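Local coordinates for protein ethylbenzene dehydrogenase alpha-subunit (Aromatoleum aromaticum, PDB 2IVF) that is the alpha-subunit of a dehydrogenase of the molybdopterin oxidoreductase family and holds a molybdenum atom, MGD, MD1 and an iron/sulfur cluster, at residues 505-517 against 526-538. Residues are numbered along the deposited sequence; the frame is centred on the assembly and turned at random.
Sequences ELHQMAEGFNKRT and DEMGNIEFMKVVT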
loop_
_atom_site.group_PDB
_atom_site.type_symbol
_atom_site.label_atom_id
_atom_site.label_comp_id
_atom_site.label_asym_id
_atom_site.label_seq_id
_atom_site.Cartn_x
_atom_site.Cartn_y
_atom_site.Cartn_z
ATOM N N GLU A 505 -21.264 33.982 -13.059
ATOM C CA GLU A 505 -21.403 34.663 -11.774
ATOM C C GLU A 505 -20.139 34.521 -10.923
ATOM O O GLU A 505 -19.694 35.471 -10.278
ATOM C CB GLU A 505 -22.592 34.107 -10.983
ATOM C CG GLU A 505 -23.929 34.591 -11.470
ATOM C CD GLU A 505 -24.953 34.684 -10.350
ATOM O OE1 GLU A 505 -25.115 33.686 -9.603
ATOM O OE2 GLU A 505 -25.580 35.765 -10.217
ATOM N N LEU A 506 -19.583 33.318 -10.902
ATOM C CA LEU A 506 -18.386 33.060 -10.123
ATOM C C LEU A 506 -17.227 33.850 -10.696
ATOM O O LEU A 506 -16.434 34.418 -9.952
ATOM C CB LEU A 506 -18.037 31.578 -10.143
ATOM C CG LEU A 506 -18.855 30.630 -9.275
ATOM C CD1 LEU A 506 -18.951 29.253 -9.976
ATOM C CD2 LEU A 506 -18.209 30.503 -7.887
ATOM N N HIS A 507 -17.130 33.873 -12.024
ATOM C CA HIS A 507 -16.034 34.547 -12.694
ATOM C C HIS A 507 -16.156 36.074 -12.535
ATOM O O HIS A 507 -15.147 36.740 -12.381
ATOM C CB HIS A 507 -15.910 34.097 -14.172
ATOM C CG HIS A 507 -15.092 32.841 -14.368
ATOM N ND1 HIS A 507 -14.981 31.850 -13.412
ATOM C CD2 HIS A 507 -14.342 32.420 -15.422
ATOM C CE1 HIS A 507 -14.214 30.872 -13.870
ATOM N NE2 HIS A 507 -13.801 31.197 -15.082
ATOM N N GLN A 508 -17.377 36.616 -12.510
ATOM C CA GLN A 508 -17.562 38.050 -12.228
ATOM C C GLN A 508 -17.391 38.425 -10.743
ATOM O O GLN A 508 -16.925 39.509 -10.428
ATOM C CB GLN A 508 -18.911 38.555 -12.760
ATOM C CG GLN A 508 -20.137 37.977 -12.079
ATOM C CD GLN A 508 -21.439 38.438 -12.727
ATOM O OE1 GLN A 508 -21.476 39.466 -13.399
ATOM N NE2 GLN A 508 -22.511 37.675 -12.523
ATOM N N MET A 509 -17.757 37.518 -9.844
ATOM C CA MET A 509 -17.504 37.665 -8.409
ATOM C C MET A 509 -15.984 37.688 -8.142
ATOM O O MET A 509 -15.480 38.510 -7.376
ATOM C CB MET A 509 -18.190 36.499 -7.666
ATOM C CG MET A 509 -18.118 36.477 -6.128
ATOM S SD MET A 509 -18.823 34.935 -5.431
ATOM C CE MET A 509 -18.643 35.229 -3.666
ATOM N N ALA A 510 -15.269 36.782 -8.800
ATOM C CA ALA A 510 -13.813 36.687 -8.707
ATOM C C ALA A 510 -13.136 38.008 -9.076
ATOM O O ALA A 510 -12.167 38.408 -8.434
ATOM C CB ALA A 510 -13.309 35.557 -9.610
ATOM N N GLU A 511 -13.648 38.668 -10.113
ATOM C CA GLU A 511 -13.171 39.988 -10.531
ATOM C C GLU A 511 -13.479 41.055 -9.477
ATOM O O GLU A 511 -12.610 41.848 -9.121
ATOM C CB GLU A 511 -13.802 40.389 -11.871
ATOM C CG GLU A 511 -13.347 39.541 -13.060
ATOM C CD GLU A 511 -14.159 39.802 -14.339
ATOM O OE1 GLU A 511 -15.129 40.599 -14.298
ATOM O OE2 GLU A 511 -13.827 39.195 -15.390
ATOM N N GLY A 512 -14.715 41.079 -8.986
ATOM C CA GLY A 512 -15.061 41.930 -7.859
ATOM C C GLY A 512 -13.984 41.865 -6.778
ATOM O O GLY A 512 -13.434 42.890 -6.374
ATOM N N PHE A 513 -13.657 40.661 -6.324
ATOM C CA PHE A 513 -12.655 40.528 -5.273
ATOM C C PHE A 513 -11.299 41.099 -5.676
ATOM O O PHE A 513 -10.619 41.714 -4.862
ATOM C CB PHE A 513 -12.537 39.083 -4.800
ATOM C CG PHE A 513 -13.573 38.721 -3.795
ATOM C CD1 PHE A 513 -14.833 38.268 -4.205
ATOM C CD2 PHE A 513 -13.320 38.888 -2.443
ATOM C CE1 PHE A 513 -15.816 37.954 -3.285
ATOM C CE2 PHE A 513 -14.287 38.572 -1.508
ATOM C CZ PHE A 513 -15.550 38.106 -1.931
ATOM N N ASN A 514 -10.923 40.920 -6.932
ATOM C CA ASN A 514 -9.674 41.475 -7.415
ATOM C C ASN A 514 -9.725 42.992 -7.375
ATOM O O ASN A 514 -8.811 43.620 -6.853
ATOM C CB ASN A 514 -9.339 40.961 -8.821
ATOM C CG ASN A 514 -8.659 39.594 -8.802
ATOM O OD1 ASN A 514 -8.844 38.793 -7.879
ATOM N ND2 ASN A 514 -7.844 39.332 -9.819
ATOM N N LYS A 515 -10.808 43.580 -7.877
ATOM C CA LYS A 515 -10.942 45.038 -7.876
ATOM C C LYS A 515 -10.915 45.606 -6.458
ATOM O O LYS A 515 -10.166 46.543 -6.180
ATOM C CB LYS A 515 -12.217 45.496 -8.580
ATOM C CG LYS A 515 -12.159 46.972 -8.942
ATOM C CD LYS A 515 -13.513 47.579 -9.309
ATOM C CE LYS A 515 -13.338 49.051 -9.730
ATOM N NZ LYS A 515 -14.537 49.650 -10.411
ATOM N N ARG A 516 -11.733 45.041 -5.570
ATOM C CA ARG A 516 -11.733 45.424 -4.151
ATOM C C ARG A 516 -10.336 45.308 -3.527
ATOM O O ARG A 516 -9.935 46.144 -2.716
ATOM C CB ARG A 516 -12.667 44.523 -3.346
ATOM C CG ARG A 516 -14.136 44.697 -3.637
ATOM C CD ARG A 516 -14.886 43.410 -3.267
ATOM N NE ARG A 516 -16.316 43.656 -3.080
ATOM C CZ ARG A 516 -17.259 42.713 -3.061
ATOM N NH1 ARG A 516 -16.940 41.427 -3.231
ATOM N NH2 ARG A 516 -18.535 43.072 -2.880
ATOM N N THR A 517 -9.620 44.241 -3.877
ATOM C CA THR A 517 -8.298 44.005 -3.316
ATOM C C THR A 517 -7.304 45.090 -3.747
ATOM O O THR A 517 -6.662 45.713 -2.902
ATOM C CB THR A 517 -7.800 42.611 -3.689
ATOM O OG1 THR A 517 -8.710 41.661 -3.135
ATOM C CG2 THR A 517 -6.413 42.375 -3.139
ATOM N N ASP A 526 -2.642 39.165 -7.973
ATOM C CA ASP A 526 -3.736 38.242 -8.256
ATOM C C ASP A 526 -3.871 37.196 -7.157
ATOM O O ASP A 526 -4.986 36.858 -6.719
ATOM C CB ASP A 526 -3.554 37.590 -9.638
ATOM C CG ASP A 526 -2.117 37.102 -9.898
ATOM O OD1 ASP A 526 -1.329 36.840 -8.964
ATOM O OD2 ASP A 526 -1.775 36.989 -11.087
ATOM N N GLU A 527 -2.723 36.706 -6.699
ATOM C CA GLU A 527 -2.676 35.654 -5.692
ATOM C C GLU A 527 -3.406 36.109 -4.437
ATOM O O GLU A 527 -4.156 35.356 -3.824
ATOM C CB GLU A 527 -1.223 35.316 -5.366
ATOM C CG GLU A 527 -1.086 34.266 -4.295
ATOM C CD GLU A 527 0.318 33.761 -4.091
ATOM O OE1 GLU A 527 0.424 32.694 -3.433
ATOM O OE2 GLU A 527 1.285 34.410 -4.565
ATOM N N MET A 528 -3.238 37.381 -4.106
ATOM C CA MET A 528 -3.870 37.972 -2.924
ATOM C C MET A 528 -5.376 38.184 -3.121
ATOM O O MET A 528 -6.189 37.942 -2.209
ATOM C CB MET A 528 -3.189 39.293 -2.616
ATOM C CG MET A 528 -1.740 39.112 -2.204
ATOM S SD MET A 528 -0.894 40.670 -2.037
ATOM C CE MET A 528 0.794 40.118 -2.067
ATOM N N GLY A 529 -5.748 38.604 -4.317
ATOM C CA GLY A 529 -7.156 38.744 -4.669
ATOM C C GLY A 529 -7.850 37.405 -4.552
ATOM O O GLY A 529 -8.963 37.310 -4.026
ATOM N N ASN A 530 -7.194 36.366 -5.043
ATOM C CA ASN A 530 -7.743 34.998 -4.979
ATOM C C ASN A 530 -7.945 34.485 -3.540
ATOM O O ASN A 530 -8.981 33.887 -3.223
ATOM C CB ASN A 530 -6.876 34.058 -5.803
ATOM C CG ASN A 530 -7.254 32.609 -5.620
ATOM O OD1 ASN A 530 -6.674 31.884 -4.794
ATOM N ND2 ASN A 530 -8.263 32.178 -6.376
ATOM N N ILE A 531 -6.978 34.743 -2.658
ATOM C CA ILE A 531 -7.126 34.415 -1.218
ATOM C C ILE A 531 -8.346 35.096 -0.554
ATOM O O ILE A 531 -9.087 34.459 0.192
ATOM C CB ILE A 531 -5.874 34.814 -0.430
ATOM C CG1 ILE A 531 -4.667 33.962 -0.851
ATOM C CG2 ILE A 531 -6.076 34.628 1.064
ATOM C CD1 ILE A 531 -3.381 34.596 -0.453
ATOM N N GLU A 532 -8.538 36.386 -0.793
ATOM C CA GLU A 532 -9.681 37.082 -0.222
ATOM C C GLU A 532 -10.978 36.424 -0.680
ATOM O O GLU A 532 -11.864 36.127 0.123
ATOM C CB GLU A 532 -9.670 38.548 -0.617
ATOM C CG GLU A 532 -8.454 39.332 -0.097
ATOM C CD GLU A 532 -8.245 39.161 1.403
ATOM O OE1 GLU A 532 -9.247 39.063 2.138
ATOM O OE2 GLU A 532 -7.081 39.112 1.848
ATOM N N PHE A 533 -11.085 36.194 -1.982
ATOM C CA PHE A 533 -12.222 35.456 -2.549
ATOM C C PHE A 533 -12.403 34.148 -1.807
ATOM O O PHE A 533 -13.510 33.776 -1.411
ATOM C CB PHE A 533 -11.957 35.180 -4.045
ATOM C CG PHE A 533 -12.967 34.268 -4.709
ATOM C CD1 PHE A 533 -14.078 34.788 -5.351
ATOM C CD2 PHE A 533 -12.774 32.892 -4.736
ATOM C CE1 PHE A 533 -15.005 33.957 -5.992
ATOM C CE2 PHE A 533 -13.711 32.054 -5.376
ATOM C CZ PHE A 533 -14.820 32.604 -6.003
ATOM N N MET A 534 -11.311 33.434 -1.616
ATOM C CA MET A 534 -11.418 32.123 -1.009
ATOM C C MET A 534 -11.915 32.192 0.425
ATOM O O MET A 534 -12.711 31.353 0.849
ATOM C CB MET A 534 -10.078 31.406 -1.053
ATOM C CG MET A 534 -9.721 30.889 -2.432
ATOM S SD MET A 534 -10.965 29.792 -3.159
ATOM C CE MET A 534 -10.768 28.369 -2.042
ATOM N N LYS A 535 -11.440 33.181 1.171
ATOM C CA LYS A 535 -11.865 33.356 2.540
ATOM C C LYS A 535 -13.379 33.495 2.598
ATOM O O LYS A 535 -14.023 32.834 3.393
ATOM C CB LYS A 535 -11.170 34.565 3.194
ATOM C CG LYS A 535 -9.658 34.409 3.309
ATOM C CD LYS A 535 -9.022 35.262 4.413
ATOM C CE LYS A 535 -8.860 36.715 4.028
ATOM N NZ LYS A 535 -8.101 37.502 5.075
ATOM N N VAL A 536 -13.939 34.312 1.715
ATOM C CA VAL A 536 -15.380 34.542 1.702
ATOM C C VAL A 536 -16.171 33.348 1.226
ATOM O O VAL A 536 -17.063 32.857 1.921
ATOM C CB VAL A 536 -15.735 35.724 0.832
ATOM C CG1 VAL A 536 -17.249 35.847 0.706
ATOM C CG2 VAL A 536 -15.107 36.989 1.432
ATOM N N VAL A 537 -15.851 32.859 0.046
ATOM C CA VAL A 537 -16.621 31.762 -0.491
ATOM C C VAL A 537 -16.613 30.531 0.445
ATOM O O VAL A 537 -17.594 29.824 0.525
ATOM C CB VAL A 537 -16.135 31.385 -1.892
ATOM C CG1 VAL A 537 -16.140 32.648 -2.809
ATOM C CG2 VAL A 537 -14.761 30.763 -1.809
ATOM N N THR A 538 -15.515 30.263 1.145
ATOM C CA THR A 538 -15.427 29.042 1.986
ATOM C C THR A 538 -16.574 29.039 3.023
ATOM O O THR A 538 -17.315 28.066 3.215
ATOM C CB THR A 538 -14.083 28.998 2.732
ATOM O OG1 THR A 538 -13.021 28.883 1.775
ATOM C CG2 THR A 538 -14.033 27.813 3.719
#
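Phe-513 and Phe-533 interlock: Phe-513 sits among Gly-529, Glu-532, Phe-533 and Val-536, and Phe-533 among Leu-506, Met-509, Ala-510 and Phe-513. The pair is an offset edge-to-face stack, the edge of Phe-533 turned to the face of Phe-513, with planes at 86° and CD1 of Phe-513 3.7 Å from CD1 of Phe-533. That face also takes a CH-pi contact, Phe-533 CA lying 3.8 Å from the Phe-513 ring centroid; Arg-516 NH1, from the same helix as Phe-513, lies above the rim of the opposite face. At the ring's edge, near its plane, Val-536 CG2 comes 3.4 Å from Phe-513 CE2. A trans chi1 of 172° carries the Phe-533 ring over the other helix, CD1 lying 3.9 Å from Ala-510 CA and CZ near Leu-506 CD2. Extended Met-509 brings SD obliquely to Phe-533 CE1 at 4.0 Å, a Met-aromatic contact, its methyl reaching Val-537. Gly-529 CA comes 4.6 Å from Asn-514 CA. Thr-517 OG1, 3.6 Å from Gly-529 CA, donates a hydrogen bond to Phe-513 O, which Thr-517 N binds from the carbonyl plane's opposite face. Reciprocal knobs-into-holes thus join two consecutive helices, their segments' N-to-C directions 118° apart, within the molybdopterin oxidoreductase family region.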